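Local structure of spindle assembly abnormal protein 6 homolog (Drosophila melanogaster, 5AL7) at residues Ser12-Gly20 and Arg157-Tyr167. The protein builds the central cartwheel scaffold of centrioles, nine homodimers setting their nine-fold symmetry, and is required for centrosome duplication. The protein carries 1 engineered substitution. Numbering follows the deposited sequence.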
ATOM      1  N   SER A  12     -15.613  -8.616  13.607  1.00 96.44           N
ATOM      2  CA  SER A  12     -15.455 -10.018  13.978  1.00108.49           C
ATOM      3  C   SER A  12     -14.008 -10.299  14.379  1.00120.37           C
ATOM      4  O   SER A  12     -13.135  -9.439  14.245  1.00118.28           O
ATOM      5  CB  SER A  12     -15.889 -10.941  12.830  1.00102.88           C
ATOM      6  OG  SER A  12     -15.908 -12.302  13.236  1.00 99.89           O
ATOM      7  N   TYR A  13     -13.762 -11.511  14.864  1.00133.81           N
ATOM      8  CA  TYR A  13     -12.444 -11.882  15.360  1.00138.21           C
ATOM      9  C   TYR A  13     -11.738 -12.831  14.403  1.00132.61           C
ATOM     10  O   TYR A  13     -12.349 -13.754  13.864  1.00145.02           O
ATOM     11  CB  TYR A  13     -12.574 -12.534  16.742  1.00150.78           C
ATOM     12  CG  TYR A  13     -11.372 -13.346  17.184  1.00157.32           C
ATOM     13  CD1 TYR A  13     -10.255 -12.727  17.727  1.00158.86           C
ATOM     14  CD2 TYR A  13     -11.361 -14.734  17.066  1.00152.97           C
ATOM     15  CE1 TYR A  13      -9.158 -13.463  18.134  1.00158.89           C
ATOM     16  CE2 TYR A  13     -10.267 -15.478  17.469  1.00154.61           C
ATOM     17  CZ  TYR A  13      -9.169 -14.836  18.003  1.00156.91           C
ATOM     18  OH  TYR A  13      -8.074 -15.565  18.410  1.00153.74           O
ATOM     19  N   SER A  14     -10.442 -12.608  14.217  1.00106.81           N
ATOM     20  CA  SER A  14      -9.613 -13.523  13.441  1.00 80.88           C
ATOM     21  C   SER A  14      -8.163 -13.359  13.787  1.00 56.43           C
ATOM     22  O   SER A  14      -7.689 -12.255  14.040  1.00 63.65           O
ATOM     23  CB  SER A  14      -9.773 -13.319  11.934  1.00 75.50           C
ATOM     24  OG  SER A  14      -9.004 -14.271  11.207  1.00 66.52           O
ATOM     25  N   ALA A  15      -7.462 -14.482  13.749  1.00 49.14           N
ATOM     26  CA  ALA A  15      -6.062 -14.532  14.088  1.00 52.72           C
ATOM     27  C   ALA A  15      -5.251 -13.690  13.118  1.00 55.60           C
ATOM     28  O   ALA A  15      -5.363 -13.837  11.893  1.00 46.14           O
ATOM     29  CB  ALA A  15      -5.568 -15.977  14.098  1.00 45.30           C
ATOM     30  N   LYS A  16      -4.451 -12.797  13.690  1.00 49.99           N
ATOM     31  CA  LYS A  16      -3.521 -11.971  12.943  1.00 51.06           C
ATOM     32  C   LYS A  16      -2.126 -12.457  13.258  1.00 42.98           C
ATOM     33  O   LYS A  16      -1.806 -12.710  14.413  1.00 52.25           O
ATOM     34  CB  LYS A  16      -3.662 -10.498  13.322  1.00 54.68           C
ATOM     35  CG  LYS A  16      -5.022  -9.927  13.056  1.00 47.46           C
ATOM     36  CD  LYS A  16      -5.323  -8.812  14.030  1.00 56.81           C
ATOM     37  CE  LYS A  16      -6.817  -8.532  14.035  1.00 80.79           C
ATOM     38  NZ  LYS A  16      -7.601  -9.652  14.653  1.00 85.31           N
ATOM     39  N   MET A  17      -1.309 -12.624  12.229  1.00 40.01           N
ATOM     40  CA  MET A  17       0.075 -13.037  12.414  1.00 38.59           C
ATOM     41  C   MET A  17       0.942 -11.823  12.754  1.00 43.78           C
ATOM     42  O   MET A  17       1.825 -11.444  11.990  1.00 49.92           O
ATOM     43  CB  MET A  17       0.585 -13.763  11.170  1.00 38.97           C
ATOM     44  CG  MET A  17      -0.194 -15.042  10.864  1.00 41.64           C
ATOM     45  SD  MET A  17      -0.027 -16.354  12.104  1.00 44.77           S
ATOM     46  CE  MET A  17       1.605 -16.973  11.692  1.00 35.93           C
ATOM     47  N   ASP A  18       0.633 -11.187  13.884  1.00 41.15           N
ATOM     48  CA  ASP A  18       1.361 -10.016  14.359  1.00 34.09           C
ATOM     49  C   ASP A  18       2.390 -10.418  15.418  1.00 39.15           C
ATOM     50  O   ASP A  18       2.255 -10.068  16.595  1.00 39.92           O
ATOM     51  CB  ASP A  18       0.386  -8.981  14.926  1.00 35.15           C
ATOM     52  CG  ASP A  18       0.982  -7.576  14.983  1.00 49.18           C
ATOM     53  OD1 ASP A  18       2.178  -7.422  14.630  1.00 47.69           O
ATOM     54  OD2 ASP A  18       0.253  -6.628  15.385  1.00 48.91           O
ATOM     55  N   TYR A  19       3.396 -11.186  15.005  1.00 37.38           N
ATOM     56  CA  TYR A  19       4.390 -11.690  15.944  1.00 37.84           C
ATOM     57  C   TYR A  19       5.791 -11.218  15.585  1.00 49.33           C
ATOM     58  O   TYR A  19       6.788 -11.812  16.019  1.00 53.91           O
ATOM     59  CB  TYR A  19       4.353 -13.220  16.010  1.00 32.43           C
ATOM     60  CG  TYR A  19       3.030 -13.753  16.488  1.00 34.32           C
ATOM     61  CD1 TYR A  19       2.683 -13.699  17.830  1.00 40.24           C
ATOM     62  CD2 TYR A  19       2.119 -14.312  15.590  1.00 35.17           C
ATOM     63  CE1 TYR A  19       1.463 -14.182  18.275  1.00 43.14           C
ATOM     64  CE2 TYR A  19       0.898 -14.798  16.022  1.00 37.72           C
ATOM     65  CZ  TYR A  19       0.577 -14.731  17.367  1.00 44.87           C
ATOM     66  OH  TYR A  19      -0.634 -15.211  17.805  1.00 48.62           O
ATOM     67  N   GLY A  20       5.869 -10.168  14.776  1.00 34.18           N
ATOM     68  CA  GLY A  20       7.142  -9.549  14.475  1.00 35.81           C
ATOM     69  C   GLY A  20       8.144 -10.507  13.880  1.00 35.78           C
ATOM     70  O   GLY A  20       7.833 -11.267  12.965  1.00 50.35           O
ATOM     71  N   ARG A 157     -11.654 -19.663   6.326  1.00 32.50           N
ATOM     72  CA  ARG A 157     -12.552 -18.639   6.824  1.00 28.68           C
ATOM     73  C   ARG A 157     -12.536 -17.412   5.931  1.00 33.21           C
ATOM     74  O   ARG A 157     -11.530 -17.106   5.284  1.00 21.96           O
ATOM     75  CB  ARG A 157     -12.139 -18.276   8.252  1.00 45.79           C
ATOM     76  CG  ARG A 157     -13.088 -17.393   9.012  1.00 62.66           C
ATOM     77  CD  ARG A 157     -12.303 -16.439   9.906  1.00 74.00           C
ATOM     78  NE  ARG A 157     -13.072 -15.966  11.058  1.00 77.85           N
ATOM     79  CZ  ARG A 157     -13.953 -14.971  11.006  1.00 81.94           C
ATOM     80  NH1 ARG A 157     -14.196 -14.357   9.855  1.00 78.99           N
ATOM     81  NH2 ARG A 157     -14.603 -14.600  12.101  1.00 85.80           N
ATOM     82  N   SER A 158     -13.660 -16.717   5.866  1.00 42.62           N
ATOM     83  CA  SER A 158     -13.687 -15.439   5.166  1.00 36.31           C
ATOM     84  C   SER A 158     -13.227 -14.338   6.119  1.00 36.72           C
ATOM     85  O   SER A 158     -13.896 -14.059   7.117  1.00 43.10           O
ATOM     86  CB  SER A 158     -15.068 -15.141   4.629  1.00 26.00           C
ATOM     87  OG  SER A 158     -14.961 -14.105   3.682  1.00 41.34           O
ATOM     88  N   ALA A 159     -12.062 -13.759   5.844  1.00 27.86           N
ATOM     89  CA  ALA A 159     -11.440 -12.808   6.764  1.00 29.62           C
ATOM     90  C   ALA A 159     -12.322 -11.595   7.077  1.00 37.68           C
ATOM     91  O   ALA A 159     -12.855 -10.936   6.172  1.00 36.51           O
ATOM     92  CB  ALA A 159     -10.110 -12.351   6.209  1.00 31.48           C
ATOM     93  N   PRO A 160     -12.485 -11.301   8.373  1.00 41.59           N
ATOM     94  CA  PRO A 160     -13.242 -10.131   8.832  1.00 31.36           C
ATOM     95  C   PRO A 160     -12.482  -8.826   8.590  1.00 31.77           C
ATOM     96  O   PRO A 160     -11.246  -8.820   8.506  1.00 27.29           O
ATOM     97  CB  PRO A 160     -13.417 -10.400  10.321  1.00 30.47           C
ATOM     98  CG  PRO A 160     -12.262 -11.243  10.686  1.00 28.59           C
ATOM     99  CD  PRO A 160     -11.953 -12.092   9.491  1.00 26.74           C
ATOM    100  N   LEU A 161     -13.229  -7.730   8.485  1.00 49.24           N
ATOM    101  CA  LEU A 161     -12.670  -6.438   8.077  1.00 49.10           C
ATOM    102  C   LEU A 161     -11.454  -5.996   8.858  1.00 40.83           C
ATOM    103  O   LEU A 161     -10.482  -5.529   8.270  1.00 39.03           O
ATOM    104  CB  LEU A 161     -13.739  -5.352   8.166  1.00 50.94           C
ATOM    105  CG  LEU A 161     -14.326  -5.039   6.799  1.00 56.37           C
ATOM    106  CD1 LEU A 161     -15.078  -6.265   6.253  1.00 50.10           C
ATOM    107  CD2 LEU A 161     -15.230  -3.823   6.893  1.00 60.43           C
ATOM    108  N   ASN A 162     -11.479  -6.174  10.170  1.00 35.50           N
ATOM    109  CA  ASN A 162     -10.350  -5.719  10.959  1.00 38.43           C
ATOM    110  C   ASN A 162      -9.050  -6.373  10.509  1.00 41.15           C
ATOM    111  O   ASN A 162      -8.049  -5.686  10.257  1.00 46.53           O
ATOM    112  CB  ASN A 162     -10.575  -5.988  12.439  1.00 47.65           C
ATOM    113  CG  ASN A 162      -9.655  -5.157  13.308  1.00 75.10           C
ATOM    114  OD1 ASN A 162      -8.768  -5.685  13.986  1.00 78.25           O
ATOM    115  ND2 ASN A 162      -9.837  -3.835  13.260  1.00 80.47           N
ATOM    116  N   THR A 163      -9.100  -7.690  10.333  1.00 40.07           N
ATOM    117  CA  THR A 163      -7.929  -8.468   9.947  1.00 32.69           C
ATOM    118  C   THR A 163      -7.447  -8.103   8.551  1.00 30.87           C
ATOM    119  O   THR A 163      -6.243  -7.921   8.313  1.00 27.25           O
ATOM    120  CB  THR A 163      -8.240  -9.961   9.974  1.00 42.41           C
ATOM    121  OG1 THR A 163      -8.953 -10.281  11.178  1.00 36.77           O
ATOM    122  CG2 THR A 163      -6.960 -10.776   9.863  1.00 25.07           C
ATOM    123  N   VAL A 164      -8.400  -7.990   7.631  1.00 25.00           N
ATOM    124  CA  VAL A 164      -8.089  -7.616   6.262  1.00 30.43           C
ATOM    125  C   VAL A 164      -7.384  -6.276   6.211  1.00 28.99           C
ATOM    126  O   VAL A 164      -6.365  -6.118   5.534  1.00 24.36           O
ATOM    127  CB  VAL A 164      -9.351  -7.539   5.402  1.00 31.15           C
ATOM    128  CG1 VAL A 164      -9.000  -7.108   3.999  1.00 23.82           C
ATOM    129  CG2 VAL A 164     -10.036  -8.886   5.371  1.00 36.76           C
ATOM    130  N   LEU A 165      -7.927  -5.326   6.964  1.00 31.48           N
ATOM    131  CA  LEU A 165      -7.389  -3.978   7.028  1.00 27.13           C
ATOM    132  C   LEU A 165      -5.981  -4.006   7.587  1.00 37.06           C
ATOM    133  O   LEU A 165      -5.120  -3.252   7.133  1.00 27.35           O
ATOM    134  CB  LEU A 165      -8.316  -3.092   7.860  1.00 28.83           C
ATOM    135  CG  LEU A 165      -8.008  -1.601   7.943  1.00 45.92           C
ATOM    136  CD1 LEU A 165      -7.741  -1.086   6.544  1.00 50.14           C
ATOM    137  CD2 LEU A 165      -9.199  -0.878   8.561  1.00 31.96           C
ATOM    138  N   PHE A 166      -5.753  -4.902   8.547  1.00 27.06           N
ATOM    139  CA  PHE A 166      -4.426  -5.104   9.112  1.00 27.24           C
ATOM    140  C   PHE A 166      -3.425  -5.546   8.040  1.00 34.90           C
ATOM    141  O   PHE A 166      -2.328  -4.978   7.912  1.00 39.19           O
ATOM    142  CB  PHE A 166      -4.476  -6.137  10.237  1.00 36.28           C
ATOM    143  CG  PHE A 166      -3.119  -6.594  10.703  1.00 37.54           C
ATOM    144  CD1 PHE A 166      -2.381  -5.816  11.588  1.00 29.85           C
ATOM    145  CD2 PHE A 166      -2.569  -7.787  10.241  1.00 40.53           C
ATOM    146  CE1 PHE A 166      -1.129  -6.227  12.011  1.00 32.98           C
ATOM    147  CE2 PHE A 166      -1.323  -8.201  10.657  1.00 40.48           C
ATOM    148  CZ  PHE A 166      -0.598  -7.421  11.543  1.00 39.57           C
ATOM    149  N   TYR A 167      -3.776  -6.582   7.285  1.00 29.29           N
ATOM    150  CA  TYR A 167      -2.842  -7.085   6.281  1.00 24.09           C
ATOM    151  C   TYR A 167      -2.646  -6.128   5.091  1.00 24.21           C
ATOM    152  O   TYR A 167      -1.532  -5.960   4.591  1.00 24.45           O
ATOM    153  CB  TYR A 167      -3.278  -8.466   5.806  1.00 22.96           C
ATOM    154  CG  TYR A 167      -3.033  -9.536   6.842  1.00 25.04           C
ATOM    155  CD1 TYR A 167      -1.736  -9.876   7.231  1.00 23.44           C
ATOM    156  CD2 TYR A 167      -4.094 -10.212   7.430  1.00 25.98           C
ATOM    157  CE1 TYR A 167      -1.507 -10.849   8.181  1.00 23.79           C
ATOM    158  CE2 TYR A 167      -3.873 -11.185   8.378  1.00 25.80           C
ATOM    159  CZ  TYR A 167      -2.577 -11.504   8.750  1.00 28.25           C
ATOM    160  OH  TYR A 167      -2.373 -12.480   9.703  1.00 25.60           O
TER
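The phenol oxygen of Tyr167 takes the backbone N-H of Met17, a nearly straight hydrogen bond (N-H...O 169°, Met17 N to Tyr167 OH 2.7 Å) from an extended segment to a helix side chain. With CG beside its own backbone N (chi1 -73°), the tyrosine sends its hydroxyl to the backbone where Met17 centres an inverse gamma turn. Met17 CB and CG also rest near this oxygen, while the methionine's far end turns off toward strands 44-55 and 60-67.

One residue earlier, the Lys16 side chain lies across the helix start. Its CB sits 4.1 Å above one face of the Phe166 ring, displaced toward the rim, its CG meets Thr163 CG2, and its CE comes 3.5 Å from Asn162 OD1. A bend at chi4 (69°) then returns NZ to its own segment, where it donates to Ser14 O in the carbonyl plane. The Asp18 carboxylate slants against the same phenylalanine, its OD2 3.7 Å from Phe166 CE1.

Topologically, residues 12-18 run over the junction where strand 149-158 of the SAS-6 N-terminal head gives way to helix 161-187, which leads into the coiled coil that dimerises the protein; Leu161 and Leu165 of this helix pack on the second subunit.

At that junction Pro160, the N-cap residue, presents its ring to two serines: CB lies 3.6 Å from Ser12 CB, and CG 3.5 Å from Ser14 CB. Thr163 OG1 closes on Ser14 CB from the first turn of the helix. Just before the proline, at the end of the strand, Arg157 NH2 donates to Ser12 OG (2.9 Å), a bent bond whose acceptor lies a little out of the guanidinium plane, although Ser12 is poorly ordered; on the other arm of the guanidinium, NH1 bonds Ser158 O within its own segment.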